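Local coordinates for gamma-glutamyl-gamma-aminobutyraldehyde dehydrogenase (Burkholderia cenocepacia, PDB 4LIH), which probably oxidises aldehydes, gamma-glutamyl-gamma-aminobutyraldehyde probably among them, to carboxylic acids with NAD(P)+ as electron acceptor, at residues A[69-74]-A[241-246]; A[192-197]-A[491-496]; A[261-264]-A[268-271]. All blocks are in the same frame, centred on the assembly; numbering follows the deposited sequence. Where two conformers were deposited one is given.

Contact 1: A[69-74]-A[241-246]; sequences AAVAAA and HRDVDC
V71 carries almost the whole of this contact: its two methyls divide the work of seating helix 64-80 on the turn that follows helix 232-240. CG1, set anti to the backbone N (chi1 168°), lies over one face of the H241 imidazole in a CH-pi contact, 3.7 Å from V71 CG1 to the ring centroid. It sits toward the rim, nearest the carbon between the two nitrogens, with V71 CG1 3.5 Å from H241 CE1. The same methyl also meets the D243 side chain at its root, V71 CG1 to D243 CB being 3.8 Å. CG2, on the other branch, packs against a single methyl of V244, with V71 CG2 3.8 Å from V244 CG2; the two valine side chains cross at about a right angle.

The ring belongs to the first residue of a type I beta turn from H241 to V244. Inside it, D243 N donates to H241 ND1 at 3.0 Å and lies in the ring plane, while H241 NE2 bonds to N68 OD1, one turn before V71 on the same helix. Both ring nitrogens are thus engaged, which restricts rotation of the imidazole.

R75, further along helix 64-80, forms a salt bridge with D245. Beside this apolar patch, A70 and A74 rest on V197 of strand 195-199, and V244 reaches A170 of strand 157-172, the strand that lies between 195-199 and 246-250 in the sheet.

Contact 2: A[192-197]-A[491-496]; sequences AGNSVV and EKYTEL
N194 and Y493 meet at the helix-to-strand junction of a beta-alpha-beta unit (157-172, 178-191, 195-199) in the Rossmann-like domain that binds the cofactor in aldehyde dehydrogenases. Segment 192-197 leaves helix 178-191 through a Schellman motif at G193 and enters strand 195-199; segment 491-496 leads into strand 494-502. Neither strand pairs with the other; both pair with strand 157-172, 195-199 in parallel and 494-502 antiparallel, and the contact bridges their beginnings.

The polar part is one side-chain-to-backbone hydrogen bond. N194 ND2 donates a hydrogen bond to Y493 O at 2.9 Å, with an N-H...O angle of 151°; the donor is tilted 18° from the carbonyl plane, and the acceptor lies close to the plane of the amide. Beside this bond, N194 ND2 also comes within van der Waals distance of Y493 CB, at 3.5 Å. ND2 bonds as well to A189 O in the last turn of helix 178-191, and OD1 accepts from G167 N on strand 157-172. With both ends of the amide engaged, its orientation is fixed, and this one buried side chain ties the end of helix 178-191 to strand 157-172 and to the residue just before strand 494-502.

The apolar part is slight. With CG anti to the carbonyl carbon (chi1 -58°), the Y493 ring turns away from the asparagine to pack against K185, P188 and A189 of helix 178-191 and against C246 and A248 of strand 246-250. The Y493 side chain is about 8 Å from that of E274, the predicted active-site residue. T494 sends its hydroxyl to R163 and L490 O, leaving its methyl for the other segment: T494 CG2 rests 4.0 Å from A192 CB.

Contact 3: A[261-264]-A[268-271]; sequences QYAA and LKRA
This is the short connection from a helix into a strand inside a beta-alpha-beta unit: helix 253-266 ends, and the chain doubles back into strand 270-274, which runs parallel to strand 246-250. A263 is the pivot. Its carbonyl accepts a weak hydrogen bond from the backbone of L268, with L268 N 2.9 Å from A263 O but bent to 130°, and S266 OG bonds to the same oxygen. A263 CB meets two side chains: K269 CG comes to 3.5 Å from A263 CB, and A271 CB lies 4.0 Å from it. L268 CD2 lies against the A264 backbone, 3.8 Å from A264 O, and more distantly against its CB.

K269 approaches A263 with its methylene, then folds. Its chi1 of 60° sets CG between the backbone N and carbonyl carbon, and further bends at chi3 and chi4 bring the ammonium round to H241 O, A239 O and N267 OD1. A264 and L268 face M260 and K257 of the second subunit.

The chemistry thus splits along one side chain: an aliphatic stem buried against alanine, and an ammonium whose hydrogen bonds go to two backbone carbonyls and an amide oxygen, probably easing its burial and linking this connection to the C-terminal end of helix 232-240.

All three contacts lie around the sheet that holds strands 157-172, 195-199, 246-250, 270-274 and 494-502. Contact 1 joins helix 64-80 to the loop before strand 246-250, contact 2 the beginnings of two strands, and contact 3 a helix to the strand that follows it. Contact 3 is the most buried and is mostly apolar; contacts 1 and 2 are only partly buried. Contact 1 works through methyls and a ring, contact 2 through one asparagine amide. Contacts 1 and 2 meet where A74 O accepts a hydrogen bond from S195 OG; contacts 1 and 3 meet through a backbone bond between D245 and R270; contacts 2 and 3 share the E495-R270 salt bridge. Contacts 2 and 3 also border the second subunit.

Contact 1: A[69-74]-A[241-246]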
# COMPACT_ATOMS: atom_id res chain seq x y z
N ALA A 69 -40.16 4.38 0.54
CA ALA A 69 -39.89 5.76 0.15
C ALA A 69 -38.39 6.13 0.33
O ALA A 69 -37.79 6.78 -0.56
CB ALA A 69 -40.77 6.71 0.93
N ALA A 70 -37.81 5.69 1.47
CA ALA A 70 -36.40 5.97 1.81
C ALA A 70 -35.48 5.29 0.82
O ALA A 70 -34.59 5.90 0.28
CB ALA A 70 -36.10 5.50 3.22
N VAL A 71 -35.73 4.01 0.53
CA VAL A 71 -34.94 3.25 -0.41
C VAL A 71 -35.01 3.80 -1.84
O VAL A 71 -33.99 3.85 -2.53
CB VAL A 71 -35.29 1.74 -0.36
CG1 VAL A 71 -34.66 1.02 -1.53
CG2 VAL A 71 -34.85 1.12 0.96
N ALA A 72 -36.19 4.21 -2.26
CA ALA A 72 -36.41 4.80 -3.58
C ALA A 72 -35.64 6.11 -3.75
O ALA A 72 -35.00 6.33 -4.80
CB ALA A 72 -37.90 5.02 -3.84
N ALA A 73 -35.68 6.94 -2.71
CA ALA A 73 -34.97 8.23 -2.73
C ALA A 73 -33.44 8.03 -2.77
O ALA A 73 -32.71 8.75 -3.43
CB ALA A 73 -35.36 9.07 -1.51
N ALA A 74 -32.99 7.04 -2.02
CA ALA A 74 -31.58 6.65 -1.99
C ALA A 74 -31.11 6.16 -3.35
O ALA A 74 -29.99 6.50 -3.82
CB ALA A 74 -31.41 5.58 -0.96
N HIS A 241 -34.91 -6.04 0.97
CA HIS A 241 -35.23 -5.14 -0.12
C HIS A 241 -34.45 -5.42 -1.39
O HIS A 241 -33.22 -5.56 -1.39
CB HIS A 241 -35.07 -3.67 0.28
CG HIS A 241 -35.97 -2.75 -0.48
ND1 HIS A 241 -35.80 -2.48 -1.80
CD2 HIS A 241 -37.11 -2.09 -0.11
CE1 HIS A 241 -36.76 -1.67 -2.23
NE2 HIS A 241 -37.56 -1.42 -1.22
N ARG A 242 -35.18 -5.46 -2.49
CA ARG A 242 -34.61 -5.75 -3.81
C ARG A 242 -33.71 -4.63 -4.36
O ARG A 242 -32.92 -4.85 -5.28
CB ARG A 242 -35.74 -6.08 -4.81
N ASP A 243 -33.77 -3.47 -3.73
CA ASP A 243 -33.08 -2.30 -4.20
C ASP A 243 -32.02 -1.73 -3.27
O ASP A 243 -31.52 -0.60 -3.48
CB ASP A 243 -34.09 -1.24 -4.47
CG ASP A 243 -33.68 -0.40 -5.57
OD1 ASP A 243 -32.81 -0.89 -6.32
OD2 ASP A 243 -34.21 0.71 -5.68
N VAL A 244 -31.74 -2.48 -2.23
CA VAL A 244 -30.65 -2.19 -1.29
C VAL A 244 -29.50 -3.14 -1.73
O VAL A 244 -29.70 -4.30 -2.00
CB VAL A 244 -31.09 -2.51 0.15
CG1 VAL A 244 -29.92 -2.55 1.12
CG2 VAL A 244 -32.15 -1.49 0.61
N ASP A 245 -28.28 -2.60 -1.76
CA ASP A 245 -27.13 -3.29 -2.30
C ASP A 245 -26.23 -3.85 -1.21
O ASP A 245 -25.39 -4.69 -1.48
CB ASP A 245 -26.34 -2.30 -3.15
CG ASP A 245 -27.15 -1.77 -4.33
OD1 ASP A 245 -27.51 -2.62 -5.19
OD2 ASP A 245 -27.38 -0.56 -4.45
N CYS A 246 -26.41 -3.38 0.01
CA CYS A 246 -25.54 -3.72 1.13
C CYS A 246 -26.26 -3.44 2.40
O CYS A 246 -26.93 -2.46 2.48
CB CYS A 246 -24.26 -2.86 1.09
SG CYS A 246 -23.31 -2.91 2.60

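Contact 2: A[192-197]-A[491-496]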
# COMPACT_ATOMS: atom_id res chain seq x y z
N ALA A 192 -17.57 7.08 0.65
CA ALA A 192 -17.39 6.31 -0.58
C ALA A 192 -18.36 6.76 -1.72
O ALA A 192 -18.16 6.48 -2.91
CB ALA A 192 -17.51 4.84 -0.26
N GLY A 193 -19.41 7.51 -1.39
CA GLY A 193 -20.34 7.96 -2.45
C GLY A 193 -21.68 7.25 -2.40
O GLY A 193 -22.62 7.61 -3.12
N ASN A 194 -21.84 6.30 -1.49
CA ASN A 194 -23.15 5.66 -1.31
C ASN A 194 -24.28 6.54 -0.77
O ASN A 194 -24.05 7.56 -0.10
CB ASN A 194 -23.02 4.43 -0.45
CG ASN A 194 -21.97 3.49 -0.95
OD1 ASN A 194 -22.18 2.79 -1.94
ND2 ASN A 194 -20.83 3.44 -0.25
N SER A 195 -25.51 6.14 -1.11
CA SER A 195 -26.71 6.58 -0.41
C SER A 195 -26.97 5.64 0.76
O SER A 195 -26.72 4.41 0.68
CB SER A 195 -27.89 6.60 -1.35
OG SER A 195 -27.66 7.57 -2.31
N VAL A 196 -27.42 6.23 1.85
CA VAL A 196 -27.66 5.51 3.09
C VAL A 196 -29.11 5.63 3.61
O VAL A 196 -29.69 6.73 3.67
CB VAL A 196 -26.67 5.96 4.17
CG1 VAL A 196 -26.98 5.34 5.55
CG2 VAL A 196 -25.27 5.57 3.73
N VAL A 197 -29.65 4.48 4.00
CA VAL A 197 -30.86 4.39 4.80
C VAL A 197 -30.47 3.80 6.16
O VAL A 197 -30.08 2.62 6.28
CB VAL A 197 -31.93 3.59 4.08
CG1 VAL A 197 -33.25 3.66 4.86
CG2 VAL A 197 -32.12 4.16 2.67
N GLU A 491 -14.23 -1.26 2.39
CA GLU A 491 -14.41 -2.46 1.57
C GLU A 491 -15.85 -2.96 1.66
O GLU A 491 -16.38 -3.56 0.71
CB GLU A 491 -13.41 -3.56 1.98
CG GLU A 491 -11.97 -3.07 2.26
CD GLU A 491 -11.02 -4.16 2.83
OE1 GLU A 491 -11.46 -5.30 3.03
OE2 GLU A 491 -9.82 -3.89 3.08
N LYS A 492 -16.50 -2.69 2.78
CA LYS A 492 -17.88 -3.15 2.98
C LYS A 492 -18.88 -2.41 2.11
O LYS A 492 -19.99 -2.89 1.92
CB LYS A 492 -18.28 -2.99 4.45
CG LYS A 492 -17.32 -3.66 5.41
CD LYS A 492 -17.90 -3.77 6.79
CE LYS A 492 -18.42 -2.43 7.32
NZ LYS A 492 -17.40 -1.38 7.23
N TYR A 493 -18.47 -1.26 1.55
CA TYR A 493 -19.37 -0.29 0.91
C TYR A 493 -18.94 0.04 -0.52
O TYR A 493 -19.49 1.00 -1.14
CB TYR A 493 -19.36 1.00 1.75
CG TYR A 493 -19.77 0.79 3.20
CD1 TYR A 493 -21.00 0.20 3.52
CD2 TYR A 493 -18.94 1.16 4.23
CE1 TYR A 493 -21.37 -0.00 4.84
CE2 TYR A 493 -19.28 0.91 5.54
CZ TYR A 493 -20.50 0.36 5.85
OH TYR A 493 -20.87 0.14 7.14
N THR A 494 -17.92 -0.70 -1.01
CA THR A 494 -17.39 -0.57 -2.36
C THR A 494 -17.26 -1.94 -3.03
O THR A 494 -17.23 -2.96 -2.35
CB THR A 494 -15.99 0.12 -2.38
OG1 THR A 494 -15.07 -0.63 -1.60
CG2 THR A 494 -16.05 1.49 -1.79
N GLU A 495 -17.16 -1.93 -4.36
CA GLU A 495 -16.75 -3.06 -5.15
C GLU A 495 -15.43 -2.76 -5.84
O GLU A 495 -15.17 -1.62 -6.24
CB GLU A 495 -17.77 -3.38 -6.22
CG GLU A 495 -19.16 -3.63 -5.69
CD GLU A 495 -19.34 -5.03 -5.13
OE1 GLU A 495 -20.47 -5.28 -4.64
OE2 GLU A 495 -18.40 -5.89 -5.21
N LEU A 496 -14.65 -3.81 -6.01
CA LEU A 496 -13.50 -3.78 -6.89
C LEU A 496 -13.89 -4.01 -8.32
O LEU A 496 -14.78 -4.84 -8.65
CB LEU A 496 -12.46 -4.87 -6.49
CG LEU A 496 -11.77 -4.64 -5.13
CD1 LEU A 496 -11.29 -5.94 -4.49
CD2 LEU A 496 -10.57 -3.74 -5.31

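Contact 3: A[261-264]-A[268-271]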
# COMPACT_ATOMS: atom_id res chain seq x y z
N GLN A 261 -29.61 -14.23 6.39
CA GLN A 261 -30.53 -15.10 5.67
C GLN A 261 -31.39 -14.29 4.70
O GLN A 261 -31.52 -14.67 3.55
CB GLN A 261 -31.35 -15.99 6.66
CG GLN A 261 -30.42 -16.94 7.43
CD GLN A 261 -31.10 -17.93 8.40
OE1 GLN A 261 -31.80 -18.85 7.98
NE2 GLN A 261 -30.84 -17.77 9.70
N TYR A 262 -31.98 -13.18 5.11
CA TYR A 262 -32.82 -12.44 4.18
C TYR A 262 -32.00 -11.74 3.10
O TYR A 262 -32.47 -11.55 1.97
CB TYR A 262 -33.67 -11.41 4.90
CG TYR A 262 -34.84 -12.01 5.64
CD1 TYR A 262 -35.21 -13.33 5.45
CD2 TYR A 262 -35.58 -11.25 6.53
CE1 TYR A 262 -36.29 -13.88 6.13
CE2 TYR A 262 -36.66 -11.79 7.21
CZ TYR A 262 -37.00 -13.10 7.01
OH TYR A 262 -38.08 -13.63 7.69
N ALA A 263 -30.77 -11.36 3.43
CA ALA A 263 -29.89 -10.82 2.40
C ALA A 263 -29.71 -11.83 1.28
O ALA A 263 -29.95 -11.51 0.13
CB ALA A 263 -28.54 -10.44 2.98
N ALA A 264 -29.31 -13.05 1.62
CA ALA A 264 -29.04 -14.09 0.63
C ALA A 264 -30.28 -14.43 -0.16
O ALA A 264 -30.22 -14.52 -1.39
CB ALA A 264 -28.58 -15.36 1.32
N LEU A 268 -29.06 -11.15 -2.62
CA LEU A 268 -27.62 -11.40 -2.33
C LEU A 268 -26.86 -10.08 -2.04
O LEU A 268 -25.62 -9.97 -2.25
CB LEU A 268 -26.95 -12.20 -3.45
CG LEU A 268 -27.21 -13.71 -3.56
CD1 LEU A 268 -26.72 -14.19 -4.91
CD2 LEU A 268 -26.55 -14.55 -2.47
N LYS A 269 -27.60 -9.10 -1.51
CA LYS A 269 -27.01 -7.85 -1.03
C LYS A 269 -25.87 -8.22 -0.09
O LYS A 269 -25.95 -9.24 0.63
CB LYS A 269 -28.03 -6.96 -0.28
CG LYS A 269 -28.68 -7.58 0.95
CD LYS A 269 -29.60 -6.63 1.74
CE LYS A 269 -30.64 -5.94 0.88
NZ LYS A 269 -31.59 -6.87 0.21
N ARG A 270 -24.81 -7.40 -0.07
CA ARG A 270 -23.69 -7.68 0.82
C ARG A 270 -24.15 -7.52 2.24
O ARG A 270 -24.82 -6.54 2.56
CB ARG A 270 -22.50 -6.75 0.58
CG ARG A 270 -21.63 -7.19 -0.59
CD ARG A 270 -22.43 -7.15 -1.87
NE ARG A 270 -21.59 -7.29 -3.06
CZ ARG A 270 -21.67 -8.26 -3.97
NH1 ARG A 270 -22.44 -9.32 -3.80
NH2 ARG A 270 -20.90 -8.19 -5.04
N ALA A 271 -23.76 -8.44 3.12
CA ALA A 271 -24.21 -8.35 4.50
C ALA A 271 -23.01 -8.38 5.41
O ALA A 271 -22.18 -9.29 5.32
CB ALA A 271 -25.17 -9.47 4.86